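Local coordinates for protein glypican-1 (Homo sapiens, PDB 4YWT) that carries heparan sulfate chains at the cell surface, binds alpha-4(V) collagen through them and takes part in Schwann cell myelination, at residues 86-91 with 397-402; 109-114 with 149-154; 127-132 with 326-331; 297-302 with 464-469; 421-426 with 437-442. The protein carries 3 engineered substitutions. All coordinates share one frame; numbering follows the deposited sequence. Where two conformers were deposited one is given.

Interaction 1. Residues 86-91 with 397-402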
# COMPACT_ATOMS: atom_id res chain seq x y z
N THR A 86 -19.40 4.66 8.75
CA THR A 86 -19.66 3.73 7.66
C THR A 86 -18.96 4.16 6.38
O THR A 86 -18.28 3.36 5.73
CB THR A 86 -21.17 3.58 7.39
OG1 THR A 86 -21.79 2.90 8.48
CG2 THR A 86 -21.42 2.79 6.11
N ALA A 87 -19.11 5.44 6.02
CA ALA A 87 -18.45 5.98 4.84
C ALA A 87 -16.94 5.78 4.91
O ALA A 87 -16.31 5.21 3.99
CB ALA A 87 -18.79 7.45 4.67
N LEU A 88 -16.36 6.24 6.02
CA LEU A 88 -14.92 6.16 6.23
C LEU A 88 -14.40 4.73 6.08
O LEU A 88 -13.47 4.47 5.29
CB LEU A 88 -14.56 6.71 7.61
CG LEU A 88 -13.06 6.90 7.90
CD1 LEU A 88 -12.51 8.06 7.09
CD2 LEU A 88 -12.82 7.11 9.38
N ARG A 89 -14.99 3.80 6.82
CA ARG A 89 -14.51 2.42 6.79
C ARG A 89 -14.79 1.75 5.45
O ARG A 89 -14.11 0.79 5.09
CB ARG A 89 -15.12 1.60 7.93
CG ARG A 89 -14.25 0.41 8.33
CD ARG A 89 -14.97 -0.56 9.24
NE ARG A 89 -16.03 0.08 10.01
CZ ARG A 89 -16.00 0.25 11.33
NH1 ARG A 89 -14.96 -0.18 12.03
NH2 ARG A 89 -17.01 0.84 11.95
N ASP A 90 -15.78 2.25 4.72
CA ASP A 90 -16.02 1.76 3.36
C ASP A 90 -14.87 2.15 2.44
O ASP A 90 -14.29 1.29 1.74
CB ASP A 90 -17.34 2.29 2.81
CG ASP A 90 -18.53 1.43 3.20
OD1 ASP A 90 -18.40 0.63 4.15
OD2 ASP A 90 -19.58 1.54 2.54
N SER A 91 -14.53 3.44 2.44
CA SER A 91 -13.41 3.92 1.62
C SER A 91 -12.12 3.16 1.98
O SER A 91 -11.39 2.65 1.09
CB SER A 91 -13.22 5.42 1.82
OG SER A 91 -12.52 6.00 0.73
N GLY A 397 -12.58 15.72 0.86
CA GLY A 397 -13.10 16.12 -0.44
C GLY A 397 -13.99 15.07 -1.07
O GLY A 397 -15.07 15.37 -1.56
N THR A 398 -13.53 13.82 -1.05
CA THR A 398 -14.28 12.73 -1.67
C THR A 398 -15.50 12.34 -0.84
O THR A 398 -16.57 12.09 -1.39
CB THR A 398 -13.39 11.48 -1.88
OG1 THR A 398 -13.03 10.92 -0.61
CG2 THR A 398 -12.14 11.84 -2.66
N LEU A 399 -15.34 12.30 0.48
CA LEU A 399 -16.45 11.96 1.36
C LEU A 399 -17.56 13.00 1.28
O LEU A 399 -18.74 12.67 1.35
CB LEU A 399 -15.98 11.81 2.81
CG LEU A 399 -15.33 10.47 3.15
CD1 LEU A 399 -14.92 10.43 4.62
CD2 LEU A 399 -16.27 9.32 2.82
N CYS A 400 -17.17 14.27 1.12
CA CYS A 400 -18.14 15.34 0.96
C CYS A 400 -18.79 15.30 -0.42
O CYS A 400 -20.00 15.45 -0.55
CB CYS A 400 -17.47 16.70 1.18
SG CYS A 400 -17.15 17.10 2.91
N SER A 401 -17.96 15.11 -1.44
CA SER A 401 -18.44 15.10 -2.82
C SER A 401 -19.42 13.96 -3.09
O SER A 401 -20.38 14.13 -3.83
CB SER A 401 -17.26 15.00 -3.79
OG SER A 401 -17.70 14.87 -5.13
N GLU A 402 -19.17 12.81 -2.48
CA GLU A 402 -19.96 11.62 -2.76
C GLU A 402 -21.27 11.55 -1.98
O GLU A 402 -22.31 11.21 -2.54
CB GLU A 402 -19.13 10.36 -2.48
CG GLU A 402 -18.10 10.05 -3.56
CD GLU A 402 -17.30 8.80 -3.26
OE1 GLU A 402 -17.34 8.33 -2.10
OE2 GLU A 402 -16.64 8.28 -4.18
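Leu399 meets Ala87 and Leu88 through a side chain whose CG stands anti to its own carbonyl carbon (chi1 -80°), with CD1 continuing extended beyond it (chi2 -179°). These torsions carry both methyls out from helix 391-404 to helix 70-129. Leu88 is set differently: its CG lies anti to the backbone N (chi1 -170°), beside the carbonyl carbon, which brings CD1 near Leu399.

The two branches of Leu399 divide the work. CD2 presses on the methyl of Ala87, with Leu399 CD2 3.6 Å from Ala87 CB. CD1 reaches the neighbouring residue more loosely, Leu399 CD1 lying 4.2 Å from Leu88 CD1, and there the two leucine side chains cross obliquely. The small alanine is consistent with the close approach of the helices here: the CA atoms of Ala87 and Leu399 are 7.2 Å apart. One leucine packs against a small residue and its neighbour on the facing helix.

Around the pair, Leu399 also touches Leu275 of helix 268-278, and Leu88 touches Leu395 one turn earlier on helix 391-404. The next residue, Cys400, is disulfide-bonded to Cys271, so helix 391-404 is covalently tied to helix 268-278 beside the place where it packs on helix 70-129.

Both Ala87 and Leu399 are buried, and the atoms that touch are all carbon. The joint between these two helices, far apart in sequence, therefore rests on shape and exclusion of water, while the covalent restraint nearby comes from the disulfide.

Interaction 2. Residues 109-114 with 149-154. With NAG (2-acetamido-2-deoxy-beta-D-glucopyranose), chain E.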
# COMPACT_ATOMS: atom_id res chain seq x y z
N HIS A 109 3.50 -13.82 -8.20
CA HIS A 109 4.17 -13.80 -9.50
C HIS A 109 5.69 -13.93 -9.38
O HIS A 109 6.32 -14.54 -10.23
CB HIS A 109 3.84 -12.53 -10.27
CG HIS A 109 4.47 -12.48 -11.63
ND1 HIS A 109 4.21 -13.43 -12.60
CD2 HIS A 109 5.36 -11.62 -12.17
CE1 HIS A 109 4.91 -13.15 -13.68
NE2 HIS A 109 5.62 -12.06 -13.45
N PHE A 110 6.27 -13.35 -8.33
CA PHE A 110 7.70 -13.51 -8.10
C PHE A 110 8.01 -14.98 -7.81
O PHE A 110 8.91 -15.60 -8.42
CB PHE A 110 8.17 -12.61 -6.96
CG PHE A 110 8.29 -11.16 -7.34
CD1 PHE A 110 8.83 -10.79 -8.55
CD2 PHE A 110 7.83 -10.17 -6.48
CE1 PHE A 110 8.93 -9.46 -8.91
CE2 PHE A 110 7.93 -8.83 -6.83
CZ PHE A 110 8.48 -8.48 -8.04
N GLN A 111 7.23 -15.54 -6.88
CA GLN A 111 7.38 -16.95 -6.54
C GLN A 111 7.20 -17.85 -7.77
O GLN A 111 7.94 -18.82 -7.96
CB GLN A 111 6.40 -17.34 -5.44
CG GLN A 111 6.79 -16.81 -4.07
CD GLN A 111 5.83 -17.22 -2.97
OE1 GLN A 111 5.31 -16.38 -2.23
NE2 GLN A 111 5.58 -18.52 -2.87
N HIS A 112 6.23 -17.51 -8.62
CA HIS A 112 5.99 -18.29 -9.83
C HIS A 112 7.13 -18.16 -10.83
O HIS A 112 7.47 -19.12 -11.50
CB HIS A 112 4.68 -17.89 -10.51
CG HIS A 112 4.55 -18.44 -11.90
ND1 HIS A 112 4.81 -17.68 -13.02
CD2 HIS A 112 4.22 -19.67 -12.34
CE1 HIS A 112 4.63 -18.42 -14.10
NE2 HIS A 112 4.27 -19.64 -13.71
N LEU A 113 7.71 -16.97 -10.93
CA LEU A 113 8.83 -16.77 -11.84
C LEU A 113 9.99 -17.64 -11.41
O LEU A 113 10.58 -18.36 -12.23
CB LEU A 113 9.25 -15.30 -11.88
CG LEU A 113 8.39 -14.37 -12.74
CD1 LEU A 113 8.85 -12.93 -12.59
CD2 LEU A 113 8.44 -14.80 -14.21
N LEU A 114 10.30 -17.60 -10.11
CA LEU A 114 11.40 -18.43 -9.60
C LEU A 114 11.13 -19.93 -9.81
O LEU A 114 11.97 -20.65 -10.38
CB LEU A 114 11.62 -18.14 -8.11
CG LEU A 114 12.91 -18.69 -7.51
CD1 LEU A 114 14.12 -18.20 -8.30
CD2 LEU A 114 13.04 -18.28 -6.04
N LEU A 149 14.50 -18.58 0.03
CA LEU A 149 14.66 -18.08 1.40
C LEU A 149 15.08 -16.61 1.41
O LEU A 149 14.61 -15.83 2.24
CB LEU A 149 15.70 -18.91 2.15
CG LEU A 149 15.21 -20.18 2.84
CD1 LEU A 149 16.39 -21.04 3.28
CD2 LEU A 149 14.34 -19.83 4.04
N TYR A 150 15.96 -16.26 0.48
CA TYR A 150 16.43 -14.88 0.35
C TYR A 150 15.30 -13.93 -0.02
O TYR A 150 15.25 -12.81 0.47
CB TYR A 150 17.55 -14.81 -0.69
CG TYR A 150 18.18 -13.44 -0.81
CD1 TYR A 150 18.94 -12.92 0.23
CD2 TYR A 150 18.03 -12.69 -1.96
CE1 TYR A 150 19.52 -11.67 0.12
CE2 TYR A 150 18.62 -11.44 -2.08
CZ TYR A 150 19.36 -10.94 -1.03
OH TYR A 150 19.95 -9.70 -1.13
N TYR A 151 14.41 -14.39 -0.88
CA TYR A 151 13.25 -13.59 -1.26
C TYR A 151 12.28 -13.44 -0.10
O TYR A 151 11.74 -12.36 0.13
CB TYR A 151 12.52 -14.19 -2.47
CG TYR A 151 11.15 -13.59 -2.69
CD1 TYR A 151 11.00 -12.36 -3.31
CD2 TYR A 151 10.00 -14.25 -2.26
CE1 TYR A 151 9.75 -11.80 -3.51
CE2 TYR A 151 8.75 -13.70 -2.46
CZ TYR A 151 8.63 -12.47 -3.08
OH TYR A 151 7.38 -11.92 -3.27
N ARG A 152 12.07 -14.52 0.64
CA ARG A 152 11.09 -14.51 1.72
C ARG A 152 11.54 -13.65 2.90
O ARG A 152 10.76 -13.38 3.82
CB ARG A 152 10.79 -15.93 2.19
CG ARG A 152 9.99 -16.75 1.19
CD ARG A 152 9.40 -17.99 1.83
NE ARG A 152 8.74 -18.85 0.85
CZ ARG A 152 9.14 -20.08 0.54
NH1 ARG A 152 10.21 -20.60 1.13
NH2 ARG A 152 8.48 -20.78 -0.37
N GLY A 153 12.80 -13.22 2.88
CA GLY A 153 13.28 -12.28 3.88
C GLY A 153 14.26 -12.86 4.88
O GLY A 153 14.84 -12.12 5.68
N ALA A 154 14.45 -14.18 4.84
CA ALA A 154 15.43 -14.84 5.70
C ALA A 154 16.79 -14.20 5.46
O ALA A 154 17.12 -13.87 4.32
CB ALA A 154 15.47 -16.33 5.43
C1 NAG E . 6.88 -22.30 -5.35
C2 NAG E . 5.40 -22.21 -4.96
C3 NAG E . 5.22 -22.44 -3.45
C4 NAG E . 5.91 -23.73 -3.02
C5 NAG E . 7.37 -23.69 -3.44
C6 NAG E . 8.12 -24.95 -3.10
C7 NAG E . 3.96 -20.76 -6.33
C8 NAG E . 3.56 -22.00 -7.06
N2 NAG E . 4.84 -20.92 -5.33
O3 NAG E . 3.83 -22.51 -3.15
O4 NAG E . 5.82 -23.88 -1.61
O5 NAG E . 7.44 -23.53 -4.86
O6 NAG E . 7.32 -26.11 -3.30
O7 NAG E . 3.51 -19.66 -6.62
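Tyr151 meets Phe110 with its phenol oxygen, which comes to rest at the edge of the phenylalanine ring, near the ring plane, with Tyr151 OH 3.7 Å from Phe110 CD2. The rings themselves are neither stacked nor edge-to-face: their centroids are 6.0 Å apart and their planes are inclined at 63°. The hydroxyl has its polar partner one turn earlier on the same helix as Phe110, in a hydrogen bond with Asp107 OD1, and this bond helps to fix the phenol end beside the Phe110 ring.

The tyrosine CG stands anti to the backbone N (chi1 166°), and the side chain reaches straight across to helix 70-129. There its two flanks serve different residues. Tyr151 CE1 lies 3.9 Å from Phe110 CB, and Tyr151 CE2 lies 4.0 Å from Gln111 CG. At the exposed margin the end of Arg152 comes near the end of the Gln111 side chain, while Gln111 CB is 3.9 Å from O7 of the N-acetylglucosamine attached at Asn115. The contact thus passes from a buried aromatic side to a glycosylated surface.

Helices 70-129 and 137-152 run antiparallel here, and the second gives way at Gly153, the first residue beyond it, whose phi is positive. On the inner side, Phe110 and Tyr151 both touch Val223 of helix 204-236, and Phe110 also packs on Leu374 of helix 373-387.

Interaction 3. Residues 127-132 with 326-331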
# COMPACT_ATOMS: atom_id res chain seq x y z
N GLY A 127 18.86 -32.73 -21.11
CA GLY A 127 19.09 -32.88 -22.54
C GLY A 127 20.31 -32.12 -23.01
O GLY A 127 21.09 -32.61 -23.83
N ALA A 128 20.50 -30.91 -22.48
CA ALA A 128 21.55 -30.02 -22.94
C ALA A 128 22.93 -30.37 -22.39
O ALA A 128 23.94 -30.11 -23.03
CB ALA A 128 21.20 -28.58 -22.59
N PHE A 129 22.96 -30.97 -21.20
CA PHE A 129 24.22 -31.17 -20.50
C PHE A 129 24.41 -32.60 -19.97
O PHE A 129 25.53 -33.02 -19.70
CB PHE A 129 24.34 -30.18 -19.34
CG PHE A 129 24.12 -28.75 -19.74
CD1 PHE A 129 24.94 -28.14 -20.67
CD2 PHE A 129 23.07 -28.02 -19.19
CE1 PHE A 129 24.73 -26.82 -21.04
CE2 PHE A 129 22.86 -26.71 -19.56
CZ PHE A 129 23.69 -26.11 -20.48
N GLY A 130 23.31 -33.33 -19.83
CA GLY A 130 23.37 -34.72 -19.40
C GLY A 130 23.86 -34.94 -17.98
O GLY A 130 23.33 -34.36 -17.02
N GLU A 131 24.88 -35.78 -17.85
CA GLU A 131 25.44 -36.15 -16.54
C GLU A 131 26.03 -34.95 -15.82
O GLU A 131 26.13 -34.95 -14.59
CB GLU A 131 26.50 -37.24 -16.70
N LEU A 132 26.42 -33.93 -16.59
CA LEU A 132 26.91 -32.68 -16.02
C LEU A 132 25.88 -32.08 -15.07
O LEU A 132 26.22 -31.63 -13.98
CB LEU A 132 27.26 -31.68 -17.12
CG LEU A 132 28.63 -31.80 -17.78
CD1 LEU A 132 28.94 -30.53 -18.55
CD2 LEU A 132 29.71 -32.08 -16.75
N ALA A 326 30.01 -22.22 -20.99
CA ALA A 326 31.32 -21.58 -20.90
C ALA A 326 32.37 -22.53 -20.34
O ALA A 326 33.46 -22.66 -20.89
CB ALA A 326 31.23 -20.32 -20.05
N LEU A 327 32.03 -23.21 -19.24
CA LEU A 327 32.94 -24.17 -18.63
C LEU A 327 33.32 -25.26 -19.62
O LEU A 327 34.50 -25.59 -19.77
CB LEU A 327 32.33 -24.81 -17.38
CG LEU A 327 33.26 -25.84 -16.74
CD1 LEU A 327 34.40 -25.16 -16.00
CD2 LEU A 327 32.51 -26.79 -15.84
N GLN A 328 32.32 -25.82 -20.29
CA GLN A 328 32.55 -26.85 -21.29
C GLN A 328 33.53 -26.40 -22.37
O GLN A 328 34.51 -27.08 -22.64
CB GLN A 328 31.24 -27.28 -21.95
CG GLN A 328 30.57 -28.46 -21.29
CD GLN A 328 29.20 -28.73 -21.88
OE1 GLN A 328 28.59 -27.85 -22.49
NE2 GLN A 328 28.71 -29.95 -21.72
N ASP A 329 33.26 -25.25 -22.98
CA ASP A 329 34.12 -24.77 -24.05
C ASP A 329 35.40 -24.11 -23.52
O ASP A 329 36.19 -23.56 -24.29
CB ASP A 329 33.36 -23.82 -24.97
CG ASP A 329 32.26 -24.52 -25.74
OD1 ASP A 329 31.95 -25.68 -25.40
OD2 ASP A 329 31.71 -23.92 -26.69
N ASN A 330 35.58 -24.17 -22.20
CA ASN A 330 36.86 -23.82 -21.59
C ASN A 330 37.48 -25.00 -20.84
O ASN A 330 38.37 -24.82 -20.02
CB ASN A 330 36.71 -22.63 -20.65
CG ASN A 330 36.86 -21.29 -21.35
OD1 ASN A 330 36.58 -21.17 -22.55
ND2 ASN A 330 37.30 -20.28 -20.62
N ARG A 331 37.00 -26.20 -21.14
CA ARG A 331 37.49 -27.41 -20.48
C ARG A 331 38.98 -27.64 -20.71
O ARG A 331 39.73 -27.87 -19.76
CB ARG A 331 36.71 -28.64 -20.97
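Leu132 packs on the stem of Gln328 in a van der Waals contact. Leu132 CD1 lies 3.8 Å from Gln328 CG, so the aliphatic part of the glutamine takes part as well as its end. The terminal amide is placed closer still, with Gln328 NE2 at 3.2 Å from the same methyl; such a carbon-to-nitrogen separation is unusually short and the exact position of the amide is doubtful. The leucine CG is anti to its carbonyl carbon (chi1 -83°), which turns CD1 toward the glutamine, and the two side chains cross at a slant.

The second kind of contact joins an amide to an aromatic rim. Gln328 OE1 sits at the edge of the Phe129 ring, near its plane, 4.1 Å from Phe129 CD1, and the amide and ring planes are 63° apart. One face of that ring is covered from within its own segment by Ala128 CB, 3.8 Å above the plane and over the centre, and Phe125 meets the ring edge-to-face.

All this happens where helices turn at one extremity of the elongated, predominantly helical glypican core, the contact's centre about 46 Å from that of the chain. Helix 70-129 gives way at Gly130, with positive phi (66°), to the short helix 131-134; helix 316-328 runs into a type I beta turn from Gln328 to Arg331.

Backbone bonds shape that turn: Arg331 N donates to Gln328 O at 3.0 Å. Apolar packing then extends the contact inward, since Leu132 touches Leu173 and Leu177 of helix 158-177, Leu327 also rests on Leu173, and Phe129 reaches Ala321 and Ile324.

Interaction 4. Residues 297-302 with 464-469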
# COMPACT_ATOMS: atom_id res chain seq x y z
N VAL A 297 7.28 3.17 -5.99
CA VAL A 297 7.22 3.38 -7.42
C VAL A 297 8.64 3.31 -7.99
O VAL A 297 8.87 2.70 -9.03
CB VAL A 297 6.57 4.74 -7.78
CG1 VAL A 297 6.86 5.11 -9.23
CG2 VAL A 297 5.08 4.69 -7.52
N LEU A 298 9.58 3.92 -7.27
CA LEU A 298 10.97 3.95 -7.72
C LEU A 298 11.63 2.57 -7.76
O LEU A 298 12.38 2.27 -8.69
CB LEU A 298 11.80 4.88 -6.82
CG LEU A 298 11.82 6.35 -7.23
CD1 LEU A 298 12.73 7.15 -6.32
CD2 LEU A 298 12.24 6.48 -8.68
N ILE A 299 11.36 1.74 -6.75
CA ILE A 299 12.05 0.46 -6.62
C ILE A 299 11.72 -0.51 -7.77
O ILE A 299 12.51 -1.40 -8.07
CB ILE A 299 11.72 -0.22 -5.27
CG1 ILE A 299 12.72 -1.34 -4.97
CG2 ILE A 299 10.30 -0.76 -5.25
CD1 ILE A 299 14.15 -0.86 -4.84
N THR A 300 10.58 -0.31 -8.42
CA THR A 300 10.15 -1.21 -9.49
C THR A 300 11.08 -1.17 -10.70
O THR A 300 11.14 -2.12 -11.47
CB THR A 300 8.72 -0.88 -9.97
OG1 THR A 300 8.69 0.44 -10.53
CG2 THR A 300 7.74 -0.96 -8.81
N ASP A 301 11.81 -0.07 -10.84
CA ASP A 301 12.77 0.07 -11.94
C ASP A 301 13.90 -0.95 -11.80
O ASP A 301 14.45 -1.42 -12.80
CB ASP A 301 13.36 1.49 -11.97
CG ASP A 301 12.35 2.52 -12.42
OD1 ASP A 301 11.39 2.16 -13.13
OD2 ASP A 301 12.53 3.71 -12.08
N LYS A 302 14.21 -1.31 -10.56
CA LYS A 302 15.32 -2.21 -10.27
C LYS A 302 15.00 -3.67 -10.55
O LYS A 302 15.86 -4.53 -10.40
CB LYS A 302 15.76 -2.05 -8.81
CG LYS A 302 16.31 -0.67 -8.48
CD LYS A 302 17.37 -0.26 -9.49
CE LYS A 302 18.16 0.94 -9.00
NZ LYS A 302 19.27 1.28 -9.93
N ASN A 464 12.81 3.84 4.47
CA ASN A 464 14.26 3.73 4.58
C ASN A 464 14.77 2.42 3.98
O ASN A 464 15.73 2.42 3.20
CB ASN A 464 14.70 3.84 6.04
CG ASN A 464 14.48 5.23 6.61
OD1 ASN A 464 14.54 6.22 5.89
ND2 ASN A 464 14.23 5.30 7.91
N ARG A 465 14.10 1.32 4.33
CA ARG A 465 14.42 0.02 3.75
C ARG A 465 14.42 0.06 2.22
O ARG A 465 15.30 -0.53 1.58
CB ARG A 465 13.43 -1.05 4.21
CG ARG A 465 13.66 -1.60 5.61
CD ARG A 465 13.02 -2.98 5.74
NE ARG A 465 13.04 -3.49 7.10
CZ ARG A 465 11.97 -3.59 7.88
NH1 ARG A 465 10.78 -3.21 7.42
NH2 ARG A 465 12.08 -4.07 9.11
N LEU A 466 13.44 0.75 1.64
CA LEU A 466 13.31 0.81 0.19
C LEU A 466 14.32 1.74 -0.47
O LEU A 466 14.70 1.53 -1.62
CB LEU A 466 11.90 1.24 -0.19
CG LEU A 466 10.86 0.12 -0.18
CD1 LEU A 466 9.52 0.65 0.28
CD2 LEU A 466 10.74 -0.48 -1.57
N ARG A 467 14.75 2.77 0.25
CA ARG A 467 15.77 3.67 -0.27
C ARG A 467 17.12 2.95 -0.28
O ARG A 467 17.87 3.02 -1.27
CB ARG A 467 15.83 4.95 0.56
CG ARG A 467 14.61 5.83 0.37
CD ARG A 467 14.63 7.07 1.26
NE ARG A 467 13.52 7.97 0.94
CZ ARG A 467 13.13 8.99 1.71
NH1 ARG A 467 13.76 9.24 2.85
NH2 ARG A 467 12.12 9.75 1.33
N SER A 468 17.41 2.24 0.81
CA SER A 468 18.61 1.43 0.88
C SER A 468 18.59 0.35 -0.20
O SER A 468 19.59 0.13 -0.89
CB SER A 468 18.76 0.79 2.26
OG SER A 468 18.98 1.78 3.25
N ALA A 469 17.45 -0.32 -0.35
CA ALA A 469 17.27 -1.34 -1.37
C ALA A 469 17.51 -0.77 -2.76
O ALA A 469 18.12 -1.41 -3.61
CB ALA A 469 15.88 -1.95 -1.28
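Ile299 and Leu466 meet without any flat group between them; the aromatic rings lie at the margins, where Ile299 touches Phe222 of helix 204-236 and Lys302 makes a cation-pi contact with Tyr470. The interface proper is aliphatic carbon. Leu466 reaches it with a single methyl, CD2, which lies 3.7 Å from Ile299 CG2 and 3.8 Å from Ile299 CB, and the two side chains cross at about a right angle.

The longer branch of the isoleucine also brushes Leu466, with Ile299 CG1 4.0 Å from Leu466 CD2, while its end goes further. With CG1 anti to the backbone N (chi1 -164°), CD1 reaches the backbone and CB of Ala469, Ile299 CD1 being 4.1 Å from Ala469 CB. The side chain thus spans residues i and i+3 of one helix surface, joining the C-terminal part of helix 286-299 to helix 450-471, the last modelled helix of the core.

Next to Ile299, Thr300 OG1 donates to Val297 O at 2.7 Å, tilted 23° from the carbonyl plane. Leu466 continues the apolar seam backward along helix 286-299, touching Met296 and Leu292, while Ala469 rests on Ser221 of helix 204-236.

Interaction 5. Residues 421-426 with 437-442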
# COMPACT_ATOMS: atom_id res chain seq x y z
N GLY A 421 -27.91 29.48 2.87
CA GLY A 421 -27.14 30.64 2.45
C GLY A 421 -25.79 30.31 1.86
O GLY A 421 -25.58 29.23 1.30
N ARG A 422 -24.86 31.26 1.95
CA ARG A 422 -23.50 31.04 1.49
C ARG A 422 -22.56 30.85 2.68
O ARG A 422 -22.75 31.45 3.74
CB ARG A 422 -23.03 32.21 0.62
N TYR A 423 -21.55 30.01 2.50
CA TYR A 423 -20.57 29.75 3.55
C TYR A 423 -19.27 30.50 3.27
O TYR A 423 -18.53 30.16 2.35
CB TYR A 423 -20.32 28.24 3.67
CG TYR A 423 -19.26 27.82 4.67
CD1 TYR A 423 -19.57 27.66 6.01
CD2 TYR A 423 -17.96 27.55 4.26
CE1 TYR A 423 -18.61 27.26 6.92
CE2 TYR A 423 -16.99 27.16 5.16
CZ TYR A 423 -17.32 27.01 6.49
OH TYR A 423 -16.36 26.61 7.40
N LEU A 424 -19.02 31.52 4.07
CA LEU A 424 -17.85 32.39 3.91
C LEU A 424 -16.47 31.78 4.22
O LEU A 424 -15.56 31.90 3.39
CB LEU A 424 -18.04 33.65 4.77
CG LEU A 424 -19.20 34.55 4.33
CD1 LEU A 424 -19.33 35.75 5.25
CD2 LEU A 424 -19.01 34.99 2.88
N PRO A 425 -16.30 31.13 5.39
CA PRO A 425 -14.94 30.78 5.85
C PRO A 425 -14.08 30.00 4.86
O PRO A 425 -14.60 29.19 4.08
CB PRO A 425 -15.21 29.92 7.09
CG PRO A 425 -16.51 30.39 7.59
CD PRO A 425 -17.31 30.67 6.36
N GLU A 426 -12.78 30.25 4.90
CA GLU A 426 -11.82 29.56 4.03
C GLU A 426 -11.65 28.11 4.43
O GLU A 426 -11.76 27.76 5.61
CB GLU A 426 -10.46 30.27 4.07
CG GLU A 426 -10.19 31.20 2.90
CD GLU A 426 -10.12 30.47 1.57
OE1 GLU A 426 -9.93 29.23 1.56
OE2 GLU A 426 -10.24 31.14 0.52
N ASN A 437 -7.16 26.60 14.44
CA ASN A 437 -8.13 27.66 14.21
C ASN A 437 -9.45 27.23 13.56
O ASN A 437 -10.28 28.09 13.24
CB ASN A 437 -7.50 28.77 13.37
CG ASN A 437 -6.51 29.60 14.17
OD1 ASN A 437 -6.57 29.64 15.40
ND2 ASN A 437 -5.60 30.28 13.47
N ASN A 438 -9.64 25.93 13.35
CA ASN A 438 -10.83 25.44 12.65
C ASN A 438 -12.13 25.90 13.31
O ASN A 438 -12.40 25.56 14.47
CB ASN A 438 -10.79 23.91 12.57
CG ASN A 438 -11.82 23.34 11.60
OD1 ASN A 438 -12.97 23.77 11.56
ND2 ASN A 438 -11.41 22.34 10.82
N PRO A 439 -12.93 26.68 12.58
CA PRO A 439 -14.16 27.30 13.10
C PRO A 439 -15.26 26.29 13.42
O PRO A 439 -16.01 26.48 14.37
CB PRO A 439 -14.59 28.23 11.97
CG PRO A 439 -14.02 27.61 10.74
CD PRO A 439 -12.71 27.01 11.16
N GLU A 440 -15.36 25.25 12.60
CA GLU A 440 -16.41 24.25 12.77
C GLU A 440 -16.08 23.21 13.84
O GLU A 440 -16.95 22.82 14.63
CB GLU A 440 -16.68 23.55 11.44
CG GLU A 440 -16.88 24.52 10.27
CD GLU A 440 -17.82 25.67 10.60
OE1 GLU A 440 -18.80 25.46 11.35
OE2 GLU A 440 -17.58 26.80 10.11
N VAL A 441 -14.83 22.77 13.87
CA VAL A 441 -14.41 21.75 14.83
C VAL A 441 -13.29 22.30 15.71
O VAL A 441 -12.33 22.88 15.21
CB VAL A 441 -13.90 20.48 14.12
CG1 VAL A 441 -13.76 19.34 15.12
CG2 VAL A 441 -14.83 20.09 12.99
N GLU A 442 -13.40 22.11 17.01
CA GLU A 442 -12.34 22.56 17.90
C GLU A 442 -11.46 21.37 18.25
O GLU A 442 -11.87 20.46 18.97
CB GLU A 442 -12.91 23.22 19.16
CG GLU A 442 -12.52 24.69 19.27
CD GLU A 442 -13.07 25.36 20.51
OE1 GLU A 442 -13.97 26.21 20.38
OE2 GLU A 442 -12.60 25.04 21.62
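The irregular loop between strand 420-421 and helix 450-471 is tied to itself here, where Tyr423 reaches Glu440, the closing residue of an Asx turn begun by Asn438. Tyr423 OH donates a hydrogen bond of 3.0 Å to Glu440 OE2. The carboxylate oxygen lies in the ring plane, at the edge; seen from the acid, the hydroxyl comes on the anti side of OE2, 31° out of the carboxylate plane. The glutamate chain is bent at chi2 (-46°), which folds its carboxylate back toward the tyrosine instead of extending it.

Asn438 prepares this position. Its OD1 accepts a bent bond from Glu440 N at 3.0 Å, in the carbonyl plane, and a nearly straight one from Val441 N at 3.1 Å, above that plane, so one oxygen holds the backbone carrying the glutamate. Beside the polar link run prolines: Pro425 CD lies 3.5 Å above the centre of the Tyr423 ring, and Pro425 CB is a loose 4.5 Å from Pro439 CG, whose side chain is about 8 Å from a bound calcium ion.

Helix 268-278 backs both parts of the loop: Tyr270 touches Tyr423 and Glu440, Asn273 hydrogen-bonds to Asn438 ND2 through its backbone O and to Glu426 O through ND2, and strand 420-421, paired with strand 414-415, leads in.

From the N terminus, helix 70-129 opens interactions 1, 2 and 3 in turn. Interaction 2 closes first, at 149-154, after a short helical hairpin. Interaction 3 opens before that closure and ends at 326-331, so it crosses interaction 2; both nest inside the loop that interaction 1 closes at 397-402. Interaction 4 opens at 297-302 and closes at 464-469, crossing interactions 1 and 3 and tying the last modelled helix to the middle of the core. Interaction 5, a local loop closure, begins after interaction 1 ends and nests within interaction 4. Interactions 3 and 5, with centres about 78 Å apart, lie on opposite sides of the chain's centre.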